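Local atomic coordinates of triosephosphate isomerase (Toxoplasma gondii, PDB entry 5UPR), a protein that probably interconverts D-glyceraldehyde 3-phosphate and dihydroxyacetone phosphate in glycolysis and gluconeogenesis, working as a homodimer of TIM barrels. Residues 51-56 against 67-72; 45-50 against 97-102; 149-154 against 199-204; 169-174 against 203-208. One frame throughout, in Å; residues are numbered along the deposited sequence.

Contact 1 (51-56 against 67-72); sequences LFISQV and VAAQDS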
loop_
_atom_site.group_PDB
_atom_site.type_symbol
_atom_site.label_atom_id
_atom_site.label_comp_id
_atom_site.label_asym_id
_atom_site.label_seq_id
_atom_site.Cartn_x
_atom_site.Cartn_y
_atom_site.Cartn_z
ATOM N N LEU A 51 -6.175 -5.231 1.930
ATOM C CA LEU A 51 -7.271 -5.921 1.229
ATOM C C LEU A 51 -8.330 -6.548 2.148
ATOM O O LEU A 51 -9.496 -6.631 1.755
ATOM C CB LEU A 51 -6.720 -7.034 0.328
ATOM C CG LEU A 51 -5.902 -6.699 -0.885
ATOM C CD1 LEU A 51 -5.483 -7.962 -1.628
ATOM C CD2 LEU A 51 -6.694 -5.794 -1.904
ATOM N N PHE A 52 -7.913 -6.970 3.351
ATOM C CA PHE A 52 -8.697 -7.717 4.321
ATOM C C PHE A 52 -9.176 -6.889 5.547
ATOM O O PHE A 52 -9.888 -7.418 6.406
ATOM C CB PHE A 52 -7.881 -8.954 4.814
ATOM C CG PHE A 52 -7.464 -9.868 3.699
ATOM C CD1 PHE A 52 -8.417 -10.624 3.042
ATOM C CD2 PHE A 52 -6.159 -9.865 3.202
ATOM C CE1 PHE A 52 -8.061 -11.428 1.954
ATOM C CE2 PHE A 52 -5.798 -10.638 2.135
ATOM C CZ PHE A 52 -6.746 -11.425 1.475
ATOM N N ILE A 53 -8.786 -5.621 5.644
ATOM C CA ILE A 53 -9.174 -4.832 6.830
ATOM C C ILE A 53 -10.679 -4.727 6.995
ATOM O O ILE A 53 -11.157 -4.900 8.104
ATOM C CB ILE A 53 -8.535 -3.435 6.822
ATOM C CG1 ILE A 53 -7.007 -3.585 7.059
ATOM C CG2 ILE A 53 -9.149 -2.606 7.927
ATOM C CD1 ILE A 53 -6.192 -2.319 6.867
ATOM N N SER A 54 -11.424 -4.471 5.900
ATOM C CA SER A 54 -12.885 -4.323 6.069
ATOM C C SER A 54 -13.582 -5.583 6.546
ATOM O O SER A 54 -14.525 -5.507 7.339
ATOM C CB SER A 54 -13.577 -3.780 4.818
ATOM O OG SER A 54 -13.636 -4.780 3.825
ATOM N N GLN A 55 -13.093 -6.738 6.114
ATOM C CA GLN A 55 -13.613 -8.033 6.551
ATOM C C GLN A 55 -13.373 -8.230 8.073
ATOM O O GLN A 55 -14.251 -8.701 8.810
ATOM C CB GLN A 55 -12.906 -9.162 5.771
ATOM C CG GLN A 55 -13.282 -10.590 6.191
ATOM C CD GLN A 55 -12.447 -11.674 5.516
ATOM O OE1 GLN A 55 -11.801 -11.446 4.516
ATOM N NE2 GLN A 55 -12.460 -12.846 6.080
ATOM N N VAL A 56 -12.180 -7.844 8.525
ATOM C CA VAL A 56 -11.881 -7.934 9.951
ATOM C C VAL A 56 -12.796 -6.983 10.735
ATOM O O VAL A 56 -13.393 -7.387 11.752
ATOM C CB VAL A 56 -10.396 -7.614 10.242
ATOM C CG1 VAL A 56 -10.108 -7.597 11.710
ATOM C CG2 VAL A 56 -9.489 -8.622 9.585
ATOM N N VAL A 67 -8.178 -2.505 14.798
ATOM C CA VAL A 67 -7.504 -2.838 13.527
ATOM C C VAL A 67 -6.536 -1.728 13.140
ATOM O O VAL A 67 -6.720 -0.568 13.510
ATOM C CB VAL A 67 -8.462 -3.154 12.393
ATOM C CG1 VAL A 67 -9.464 -4.193 12.846
ATOM C CG2 VAL A 67 -9.249 -1.912 11.990
ATOM N N ALA A 68 -5.508 -2.099 12.400
ATOM C CA ALA A 68 -4.493 -1.190 11.868
ATOM C C ALA A 68 -4.188 -1.435 10.399
ATOM O O ALA A 68 -4.245 -2.578 9.956
ATOM C CB ALA A 68 -3.194 -1.343 12.626
ATOM N N ALA A 69 -3.766 -0.396 9.680
ATOM C CA ALA A 69 -3.102 -0.621 8.421
ATOM C C ALA A 69 -1.609 -0.774 8.675
ATOM O O ALA A 69 -1.081 -0.237 9.651
ATOM C CB ALA A 69 -3.379 0.571 7.452
ATOM N N GLN A 70 -0.907 -1.440 7.742
ATOM C CA GLN A 70 0.553 -1.682 7.824
ATOM C C GLN A 70 1.437 -0.533 7.314
ATOM O O GLN A 70 2.689 -0.667 7.380
ATOM C CB GLN A 70 0.890 -2.973 7.044
ATOM C CG GLN A 70 0.344 -4.253 7.674
ATOM C CD GLN A 70 0.641 -5.517 6.843
ATOM O OE1 GLN A 70 1.570 -5.511 5.970
ATOM N NE2 GLN A 70 -0.105 -6.609 7.120
ATOM N N ASP A 71 0.814 0.548 6.790
ATOM C CA ASP A 71 1.539 1.707 6.245
ATOM C C ASP A 71 0.478 2.754 6.031
ATOM O O ASP A 71 -0.730 2.457 6.075
ATOM C CB ASP A 71 2.190 1.360 4.908
ATOM C CG ASP A 71 3.103 2.463 4.328
ATOM O OD1 ASP A 71 3.667 3.312 5.046
ATOM O OD2 ASP A 71 3.207 2.481 3.069
ATOM N N SER A 72 0.939 3.991 5.845
ATOM C CA SER A 72 0.060 5.138 5.590
ATOM C C SER A 72 0.850 6.167 4.766
ATOM O O SER A 72 2.044 6.302 4.999
ATOM C CB SER A 72 -0.256 5.686 6.986
ATOM O OG SER A 72 -1.231 6.590 6.867
#
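I53, in the first turn of helix 53-59, lies against strand residues V67, A68 and A69, and its side chain carries most of the contact. From CB, directed at the strand, two branches part. The short one, CG2, is anti to the backbone N and meets V67 CG2 at 4.1 Å. The long one starts at CG1, beside the backbone N (chi1 -70°), and passes 4.1 Å from the carbonyl oxygen A68 O. It then runs on fully extended to CD1, which comes to 3.7 Å from the same A68 O. CD1 also lies 3.9 Å from A69 CA and 4.1 Å from A69 CB, so the branch reaches two residues further up the strand than CG2 does.

One turn along, V56 sends CG1 to V67 CG1 at 3.6 Å, the two valines running antiparallel alongside each other. V67 thus splits its methyls between the two helix residues, CG2 for I53 and CG1 for V56.

No hydrogen bond crosses the contact. A68 O is buried under the isoleucine with no polar partner in the model. I53 also packs on L51 of the second subunit, which places this seam beside the dimer interface. Helix 53-59 lying on strand 65-69 is the second half of a beta-alpha-beta unit beginning at strand 42-47, the repeating element of the TIM barrel.

Contact 2 (45-50 against 97-102); sequences VVAPPS and WVVLGH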
loop_
_atom_site.group_PDB
_atom_site.type_symbol
_atom_site.label_atom_id
_atom_site.label_comp_id
_atom_site.label_asym_id
_atom_site.label_seq_id
_atom_site.Cartn_x
_atom_site.Cartn_y
_atom_site.Cartn_z
ATOM N N VAL A 45 -3.911 -4.761 19.071
ATOM C CA VAL A 45 -4.120 -4.220 17.713
ATOM C C VAL A 45 -3.635 -5.248 16.687
ATOM O O VAL A 45 -2.547 -5.805 16.867
ATOM C CB VAL A 45 -3.375 -2.874 17.562
ATOM C CG1 VAL A 45 -3.446 -2.343 16.128
ATOM C CG2 VAL A 45 -3.917 -1.837 18.541
ATOM N N VAL A 46 -4.419 -5.507 15.647
ATOM C CA VAL A 46 -4.001 -6.390 14.551
ATOM C C VAL A 46 -3.930 -5.608 13.230
ATOM O O VAL A 46 -4.802 -4.759 12.961
ATOM C CB VAL A 46 -4.856 -7.648 14.436
ATOM C CG1 VAL A 46 -4.776 -8.438 15.741
ATOM C CG2 VAL A 46 -6.288 -7.330 14.189
ATOM N N ALA A 47 -2.867 -5.856 12.465
ATOM C CA ALA A 47 -2.621 -5.217 11.228
ATOM C C ALA A 47 -2.647 -6.231 10.027
ATOM O O ALA A 47 -1.592 -6.750 9.611
ATOM C CB ALA A 47 -1.293 -4.478 11.274
ATOM N N PRO A 48 -3.837 -6.484 9.469
ATOM C CA PRO A 48 -3.976 -7.284 8.259
ATOM C C PRO A 48 -3.486 -6.536 7.032
ATOM O O PRO A 48 -3.377 -5.289 7.081
ATOM C CB PRO A 48 -5.511 -7.436 8.129
ATOM C CG PRO A 48 -6.119 -6.954 9.353
ATOM C CD PRO A 48 -5.145 -5.946 9.892
ATOM N N PRO A 49 -3.218 -7.252 5.934
ATOM C CA PRO A 49 -2.969 -6.554 4.664
ATOM C C PRO A 49 -4.237 -5.737 4.323
ATOM O O PRO A 49 -5.376 -6.137 4.713
ATOM C CB PRO A 49 -2.755 -7.713 3.621
ATOM C CG PRO A 49 -2.499 -8.929 4.460
ATOM C CD PRO A 49 -3.234 -8.702 5.766
ATOM N N SER A 50 -4.046 -4.627 3.629
ATOM C CA SER A 50 -5.111 -3.650 3.452
ATOM C C SER A 50 -6.362 -4.243 2.784
ATOM O O SER A 50 -7.483 -3.800 3.047
ATOM C CB SER A 50 -4.632 -2.415 2.731
ATOM O OG SER A 50 -4.182 -2.701 1.427
ATOM N N TRP A 97 -5.633 2.744 13.834
ATOM C CA TRP A 97 -4.201 2.622 13.980
ATOM C C TRP A 97 -3.498 2.441 12.652
ATOM O O TRP A 97 -4.048 1.853 11.726
ATOM C CB TRP A 97 -3.811 1.420 14.870
ATOM C CG TRP A 97 -4.109 1.625 16.299
ATOM C CD1 TRP A 97 -5.270 1.340 16.903
ATOM C CD2 TRP A 97 -3.239 2.120 17.324
ATOM N NE1 TRP A 97 -5.213 1.638 18.225
ATOM C CE2 TRP A 97 -3.993 2.162 18.519
ATOM C CE3 TRP A 97 -1.920 2.578 17.342
ATOM C CZ2 TRP A 97 -3.486 2.618 19.723
ATOM C CZ3 TRP A 97 -1.391 3.059 18.550
ATOM C CH2 TRP A 97 -2.168 3.056 19.712
ATOM N N VAL A 98 -2.245 2.883 12.610
ATOM C CA VAL A 98 -1.330 2.561 11.537
ATOM C C VAL A 98 0.062 2.173 12.083
ATOM O O VAL A 98 0.498 2.737 13.093
ATOM C CB VAL A 98 -1.141 3.719 10.550
ATOM C CG1 VAL A 98 -2.446 3.894 9.795
ATOM C CG2 VAL A 98 -0.685 5.025 11.197
ATOM N N VAL A 99 0.728 1.261 11.371
ATOM C CA VAL A 99 2.132 0.937 11.591
ATOM C C VAL A 99 2.971 1.758 10.646
ATOM O O VAL A 99 2.705 1.764 9.419
ATOM C CB VAL A 99 2.390 -0.555 11.330
ATOM C CG1 VAL A 99 3.863 -0.908 11.560
ATOM C CG2 VAL A 99 1.428 -1.460 12.201
ATOM N N LEU A 100 3.973 2.486 11.182
ATOM C CA LEU A 100 4.845 3.325 10.329
ATOM C C LEU A 100 6.295 3.086 10.626
ATOM O O LEU A 100 6.685 2.858 11.803
ATOM C CB LEU A 100 4.490 4.792 10.571
ATOM C CG LEU A 100 3.170 5.245 9.919
ATOM C CD1 LEU A 100 2.881 6.720 10.182
ATOM C CD2 LEU A 100 3.226 5.020 8.415
ATOM N N GLY A 101 7.112 3.168 9.601
ATOM C CA GLY A 101 8.527 2.934 9.713
ATOM C C GLY A 101 9.070 1.562 10.045
ATOM O O GLY A 101 10.191 1.441 10.516
ATOM N N HIS A 102 8.295 0.516 9.741
ATOM C CA HIS A 102 8.791 -0.824 9.868
ATOM C C HIS A 102 10.120 -0.970 9.137
ATOM O O HIS A 102 10.255 -0.439 8.008
ATOM C CB HIS A 102 7.782 -1.853 9.363
ATOM C CG HIS A 102 8.046 -3.234 9.877
ATOM N ND1 HIS A 102 8.946 -4.070 9.298
ATOM C CD2 HIS A 102 7.593 -3.867 10.984
ATOM C CE1 HIS A 102 8.999 -5.186 10.003
ATOM N NE2 HIS A 102 8.187 -5.092 11.032
#
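The indole of W97 has V45 over one face. V45 CG2 sits 3.8 Å from the centroid of the five-membered ring and 13° off the ring normal, a CH-pi contact, with NE1 the nearest ring atom at 3.7 Å. The other valine methyl, CG1, stays nearer the root of the side chain, 4.0 Å from W97 CB and equally far from W97 CG. Both methyls therefore bear on the pyrrole end of the indole, the valine side chain standing roughly perpendicular to the tryptophan's. At chi1 -72° the indole swings beside its own backbone N, and chi2 of 88° turns it about CB-CG until its plane stands roughly perpendicular to that of CA, CB and CG, with a face toward V45. F11 makes an edge-to-face ring contact with the same indole, and the ring N-H at NE1 is bonded to Q66 OE1.

Two residues on, the strands meet again, more lightly: A47 CB touches V99 CG2 at 4.2 Å, methyl to methyl. The CA atoms of V45 and W97, and those of A47 and V99, are 7.8 Å apart, shorter than in a flat sheet, as the curvature of the barrel wall brings strands 42-47 and 97-100 together on the inner side of strand 65-69, which they flank. A68 of that strand touches V45, A47 and W97. This is side-chain packing inside the TIM barrel.

No hydrogen bond joins the two segments. Cohesion is largely dispersion, the CH-pi contact included, while the one polar atom of the indole is satisfied by Q66.

Contact 3 (149-154 against 199-204); sequences QTQKVL and HRDIRN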
loop_
_atom_site.group_PDB
_atom_site.type_symbol
_atom_site.label_atom_id
_atom_site.label_comp_id
_atom_site.label_asym_id
_atom_site.label_seq_id
_atom_site.Cartn_x
_atom_site.Cartn_y
_atom_site.Cartn_z
ATOM N N GLN A 149 26.714 1.725 18.773
ATOM C CA GLN A 149 25.996 2.919 18.269
ATOM C C GLN A 149 24.469 2.975 18.543
ATOM O O GLN A 149 23.768 3.881 18.057
ATOM C CB GLN A 149 26.245 3.040 16.756
ATOM C CG GLN A 149 27.662 3.413 16.390
ATOM C CD GLN A 149 27.789 3.475 14.892
ATOM O OE1 GLN A 149 27.484 4.496 14.306
ATOM N NE2 GLN A 149 28.038 2.338 14.273
ATOM N N THR A 150 23.939 1.996 19.276
ATOM C CA THR A 150 22.444 1.821 19.361
ATOM C C THR A 150 21.784 3.121 19.846
ATOM O O THR A 150 20.847 3.610 19.221
ATOM C CB THR A 150 22.073 0.690 20.306
ATOM O OG1 THR A 150 22.637 -0.534 19.820
ATOM C CG2 THR A 150 20.581 0.548 20.431
ATOM N N GLN A 151 22.285 3.711 20.927
ATOM C CA GLN A 151 21.624 4.917 21.461
ATOM C C GLN A 151 21.682 6.091 20.466
ATOM O O GLN A 151 20.713 6.793 20.313
ATOM C CB GLN A 151 22.218 5.249 22.814
ATOM C CG GLN A 151 21.449 6.206 23.661
ATOM C CD GLN A 151 21.928 7.590 23.345
ATOM O OE1 GLN A 151 23.022 7.792 22.764
ATOM N NE2 GLN A 151 21.117 8.561 23.687
ATOM N N LYS A 152 22.826 6.263 19.790
ATOM C CA LYS A 152 22.972 7.303 18.774
ATOM C C LYS A 152 21.983 7.110 17.632
ATOM O O LYS A 152 21.296 8.020 17.224
ATOM C CB LYS A 152 24.431 7.293 18.267
ATOM C CG LYS A 152 24.759 8.170 17.072
ATOM C CD LYS A 152 26.131 7.663 16.589
ATOM C CE LYS A 152 26.843 8.426 15.527
ATOM N NZ LYS A 152 26.051 9.054 14.397
ATOM N N VAL A 153 21.891 5.872 17.142
ATOM C CA VAL A 153 21.011 5.525 16.007
ATOM C C VAL A 153 19.540 5.727 16.377
ATOM O O VAL A 153 18.773 6.341 15.628
ATOM C CB VAL A 153 21.333 4.097 15.503
ATOM C CG1 VAL A 153 20.181 3.563 14.631
ATOM C CG2 VAL A 153 22.644 4.154 14.735
ATOM N N LEU A 154 19.124 5.214 17.522
ATOM C CA LEU A 154 17.704 5.337 17.894
ATOM C C LEU A 154 17.358 6.806 18.135
ATOM O O LEU A 154 16.285 7.238 17.710
ATOM C CB LEU A 154 17.395 4.485 19.146
ATOM C CG LEU A 154 17.601 2.980 19.016
ATOM C CD1 LEU A 154 17.294 2.281 20.337
ATOM C CD2 LEU A 154 16.771 2.409 17.874
ATOM N N HIS A 199 14.937 -0.053 26.043
ATOM C CA HIS A 199 13.664 0.606 26.214
ATOM C C HIS A 199 13.803 1.792 27.203
ATOM O O HIS A 199 13.202 2.834 27.006
ATOM C CB HIS A 199 12.592 -0.304 26.722
ATOM C CG HIS A 199 11.985 -1.199 25.685
ATOM N ND1 HIS A 199 10.640 -1.432 25.633
ATOM C CD2 HIS A 199 12.538 -1.945 24.702
ATOM C CE1 HIS A 199 10.373 -2.267 24.642
ATOM N NE2 HIS A 199 11.508 -2.623 24.078
ATOM N N ARG A 200 14.591 1.636 28.229
ATOM C CA ARG A 200 14.846 2.734 29.159
ATOM C C ARG A 200 15.611 3.897 28.484
ATOM O O ARG A 200 15.324 5.021 28.773
ATOM C CB ARG A 200 15.558 2.219 30.409
ATOM C CG ARG A 200 15.795 3.261 31.521
ATOM C CD ARG A 200 14.533 3.998 31.855
ATOM N NE ARG A 200 14.368 4.087 33.301
ATOM C CZ ARG A 200 13.189 4.045 33.934
ATOM N NH1 ARG A 200 12.000 3.984 33.268
ATOM N NH2 ARG A 200 13.156 4.099 35.280
ATOM N N ASP A 201 16.568 3.616 27.589
ATOM C CA ASP A 201 17.208 4.621 26.783
ATOM C C ASP A 201 16.202 5.370 25.896
ATOM O O ASP A 201 16.309 6.558 25.743
ATOM C CB ASP A 201 18.260 4.013 25.843
ATOM C CG ASP A 201 19.525 3.536 26.538
ATOM O OD1 ASP A 201 19.798 3.966 27.690
ATOM O OD2 ASP A 201 20.270 2.805 25.840
ATOM N N ILE A 202 15.265 4.658 25.304
ATOM C CA ILE A 202 14.238 5.245 24.488
ATOM C C ILE A 202 13.360 6.164 25.354
ATOM O O ILE A 202 13.054 7.298 24.941
ATOM C CB ILE A 202 13.387 4.167 23.770
ATOM C CG1 ILE A 202 14.221 3.485 22.701
ATOM C CG2 ILE A 202 12.077 4.791 23.214
ATOM C CD1 ILE A 202 13.628 2.181 22.304
ATOM N N ARG A 203 13.013 5.711 26.539
ATOM C CA ARG A 203 12.189 6.538 27.463
ATOM C C ARG A 203 12.963 7.771 27.960
ATOM O O ARG A 203 12.382 8.823 28.064
ATOM C CB ARG A 203 11.616 5.697 28.601
ATOM C CG ARG A 203 10.412 6.321 29.305
ATOM C CD ARG A 203 9.805 5.435 30.398
ATOM N NE ARG A 203 9.433 4.101 29.872
ATOM C CZ ARG A 203 8.387 3.833 29.099
ATOM N NH1 ARG A 203 7.529 4.759 28.742
ATOM N NH2 ARG A 203 8.202 2.588 28.670
ATOM N N ASN A 204 14.264 7.651 28.166
ATOM C CA ASN A 204 15.104 8.790 28.566
ATOM C C ASN A 204 15.177 9.750 27.388
ATOM O O ASN A 204 15.204 10.954 27.619
ATOM C CB ASN A 204 16.537 8.425 28.999
ATOM C CG ASN A 204 16.608 7.619 30.289
ATOM O OD1 ASN A 204 15.676 7.615 31.101
ATOM N ND2 ASN A 204 17.731 6.890 30.463
HETATM O O HOH W 1 18.648 8.107 25.624
#
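L154 CG and I202 CG1 both lie beside their own backbone N, at chi1 -62° and -70°, and this brings the tip of L154 against the long branch of I202 between helices 150-164 and 192-209. L154 has CD1 extended from there (chi2 178°). That methyl comes to 4.1 Å from I202 CG1 and 4.2 Å from I202 CD1. The two side chains meet at a slant, and this single apolar pair forms the buried half of the contact.

Toward the surface the contact turns polar. Q151 passes its CG methylene 4.2 Å from D201 OD2, a loose approach without a direct bond. Its amide works through water instead: NE2 donates to a water at 3.2 Å, and that water donates on to the backbone oxygen D201 O at 2.8 Å. The bridge ties the glutamine to the main chain of the facing helix and not to the aspartate carboxylate.

T198, just ahead of 199-204 on the same helix, also touches T150 and L154, extending the packing by a turn. Beneath the helices lies the barrel wall: I202 rests on I176 and Y178 of strand 174-178 and on V220 of strand 220-222, and L154 reaches Y178 as well. The pair thus fills the groove where two outer helices of the barrel meet above strand 174-178.

Contact 4 (169-174 against 203-208); sequences DAWKSI and RNWLAQ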
loop_
_atom_site.group_PDB
_atom_site.type_symbol
_atom_site.label_atom_id
_atom_site.label_comp_id
_atom_site.label_asym_id
_atom_site.label_seq_id
_atom_site.Cartn_x
_atom_site.Cartn_y
_atom_site.Cartn_z
ATOM N N ASP A 169 1.872 17.481 22.621
ATOM C CA ASP A 169 0.524 16.912 22.762
ATOM C C ASP A 169 0.239 15.824 21.698
ATOM O O ASP A 169 -0.508 14.882 21.985
ATOM C CB ASP A 169 -0.568 17.996 22.606
ATOM C CG ASP A 169 -1.999 17.439 22.873
ATOM O OD1 ASP A 169 -2.196 16.906 24.009
ATOM O OD2 ASP A 169 -2.886 17.465 21.952
ATOM N N ALA A 170 0.814 15.962 20.492
ATOM C CA ALA A 170 0.534 15.020 19.423
ATOM C C ALA A 170 1.032 13.591 19.753
ATOM O O ALA A 170 0.451 12.583 19.286
ATOM C CB ALA A 170 1.127 15.541 18.102
ATOM N N TRP A 171 2.104 13.541 20.563
ATOM C CA TRP A 171 2.729 12.303 20.944
ATOM C C TRP A 171 1.849 11.406 21.833
ATOM O O TRP A 171 2.203 10.214 22.030
ATOM C CB TRP A 171 4.084 12.559 21.643
ATOM C CG TRP A 171 5.135 12.975 20.667
ATOM C CD1 TRP A 171 5.199 14.149 20.022
ATOM C CD2 TRP A 171 6.251 12.207 20.237
ATOM N NE1 TRP A 171 6.295 14.160 19.206
ATOM C CE2 TRP A 171 6.958 12.983 19.319
ATOM C CE3 TRP A 171 6.701 10.927 20.524
ATOM C CZ2 TRP A 171 8.110 12.548 18.679
ATOM C CZ3 TRP A 171 7.882 10.481 19.938
ATOM C CH2 TRP A 171 8.547 11.269 18.978
ATOM N N LYS A 172 0.713 11.934 22.348
ATOM C CA LYS A 172 -0.265 11.098 23.046
ATOM C C LYS A 172 -0.718 9.857 22.304
ATOM O O LYS A 172 -0.997 8.815 22.923
ATOM C CB LYS A 172 -1.475 11.898 23.489
ATOM C CG LYS A 172 -2.419 12.359 22.387
ATOM C CD LYS A 172 -3.273 13.542 22.944
ATOM C CE LYS A 172 -4.641 13.820 22.359
ATOM N NZ LYS A 172 -4.467 13.856 20.919
ATOM N N SER A 173 -0.772 9.935 20.984
ATOM C CA SER A 173 -1.297 8.833 20.166
ATOM C C SER A 173 -0.190 8.047 19.464
ATOM O O SER A 173 -0.460 7.392 18.436
ATOM C CB SER A 173 -2.221 9.459 19.135
ATOM O OG SER A 173 -3.296 10.120 19.756
ATOM N N ILE A 174 1.039 8.107 19.984
ATOM C CA ILE A 174 2.168 7.280 19.543
ATOM C C ILE A 174 2.488 6.166 20.549
ATOM O O ILE A 174 2.451 6.386 21.735
ATOM C CB ILE A 174 3.422 8.139 19.329
ATOM C CG1 ILE A 174 3.231 9.005 18.054
ATOM C CG2 ILE A 174 4.691 7.336 19.214
ATOM C CD1 ILE A 174 4.324 9.984 17.835
ATOM N N ARG A 203 13.013 5.711 26.539
ATOM C CA ARG A 203 12.189 6.538 27.463
ATOM C C ARG A 203 12.963 7.771 27.960
ATOM O O ARG A 203 12.382 8.823 28.064
ATOM C CB ARG A 203 11.616 5.697 28.601
ATOM C CG ARG A 203 10.412 6.321 29.305
ATOM C CD ARG A 203 9.805 5.435 30.398
ATOM N NE ARG A 203 9.433 4.101 29.872
ATOM C CZ ARG A 203 8.387 3.833 29.099
ATOM N NH1 ARG A 203 7.529 4.759 28.742
ATOM N NH2 ARG A 203 8.202 2.588 28.670
ATOM N N ASN A 204 14.264 7.651 28.166
ATOM C CA ASN A 204 15.104 8.790 28.566
ATOM C C ASN A 204 15.177 9.750 27.388
ATOM O O ASN A 204 15.204 10.954 27.619
ATOM C CB ASN A 204 16.537 8.425 28.999
ATOM C CG ASN A 204 16.608 7.619 30.289
ATOM O OD1 ASN A 204 15.676 7.615 31.101
ATOM N ND2 ASN A 204 17.731 6.890 30.463
ATOM N N TRP A 205 15.187 9.250 26.147
ATOM C CA TRP A 205 15.155 10.132 24.997
ATOM C C TRP A 205 13.859 10.948 24.995
ATOM O O TRP A 205 13.917 12.171 24.783
ATOM C CB TRP A 205 15.338 9.373 23.641
ATOM C CG TRP A 205 15.359 10.329 22.467
ATOM C CD1 TRP A 205 16.464 10.952 21.914
ATOM C CD2 TRP A 205 14.224 10.848 21.769
ATOM N NE1 TRP A 205 16.059 11.820 20.931
ATOM C CE2 TRP A 205 14.698 11.745 20.788
ATOM C CE3 TRP A 205 12.838 10.603 21.858
ATOM C CZ2 TRP A 205 13.827 12.481 19.983
ATOM C CZ3 TRP A 205 11.971 11.337 20.997
ATOM C CH2 TRP A 205 12.483 12.207 20.067
ATOM N N LEU A 206 12.682 10.284 25.199
ATOM C CA LEU A 206 11.408 10.994 25.226
ATOM C C LEU A 206 11.446 12.114 26.271
ATOM O O LEU A 206 10.958 13.207 26.024
ATOM C CB LEU A 206 10.243 10.067 25.478
ATOM C CG LEU A 206 9.933 9.043 24.395
ATOM C CD1 LEU A 206 8.992 7.954 24.935
ATOM C CD2 LEU A 206 9.329 9.745 23.221
ATOM N N ALA A 207 11.984 11.817 27.438
ATOM C CA ALA A 207 12.000 12.755 28.542
ATOM C C ALA A 207 12.811 14.014 28.249
ATOM O O ALA A 207 12.424 15.052 28.653
ATOM C CB ALA A 207 12.511 12.095 29.858
ATOM N N GLN A 208 13.967 13.852 27.611
ATOM C CA GLN A 208 14.910 14.974 27.289
ATOM C C GLN A 208 14.454 15.740 26.050
ATOM O O GLN A 208 14.558 16.931 26.044
ATOM C CB GLN A 208 16.358 14.441 27.117
ATOM C CG GLN A 208 17.370 15.137 26.168
ATOM C CD GLN A 208 18.286 16.084 26.841
ATOM O OE1 GLN A 208 18.854 15.750 27.911
ATOM N NE2 GLN A 208 18.509 17.253 26.228
#
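Ring-to-ring contact first: W171 and W205 meet through the six-membered parts of their indoles. W205 CG is anti to the backbone N (chi1 -178°), which carries the far end of its indole to W171, whose own CG lies beside its N (chi1 -74°). W171 CH2 lies at the edge of W205, near its plane, 4.0 Å from W205 CZ3 and 4.2 Å from W205 CH2. The approach is oblique as seen from W171, so this is a van der Waals meeting, not a stack.

Aliphatic packing does the rest. L206 brings CD2 to 3.7 Å from W171 CZ3 and 3.9 Å from W171 CE3. The same methyl lies in plane at the edge of W205, filling the corner between the two indoles. I174 CD1, from W171's own segment, lies over one face of W171 toward the rim, 3.7 Å above the plane.

The polar component lies outside the contact: W171 NE1 is hydrogen-bonded to V165 O. W205 also packs on S155, L158 and R162 of helix 150-164. W171, on the 3-10 segment just before strand 174-178, packs against helix 192-209, which follows that strand: loop-to-helix packing in the outer layer of the TIM barrel.

Along the chain, contacts 1 and 2 come first and close before 3 and 4 open. Contact 1 lies within the span bridged by contact 2; their centres are about 7 Å apart, and they touch through strands 42-47 and 65-69, where A68 N is probably hydrogen-bonded to V46 O. Both also reach the second subunit. Contacts 3 and 4 share R203 and N204 on helix 192-209, with centres about 13 Å apart, and neither touches the other chain. Contacts 1 and 3 lie on opposite sides of the chain's centre, about 30 Å between centres. Contact 1 thus lies between barrel wall and helix near the dimer interface, contact 2 in the barrel interior, contacts 3 and 4 in the helical coat around strand 174-178.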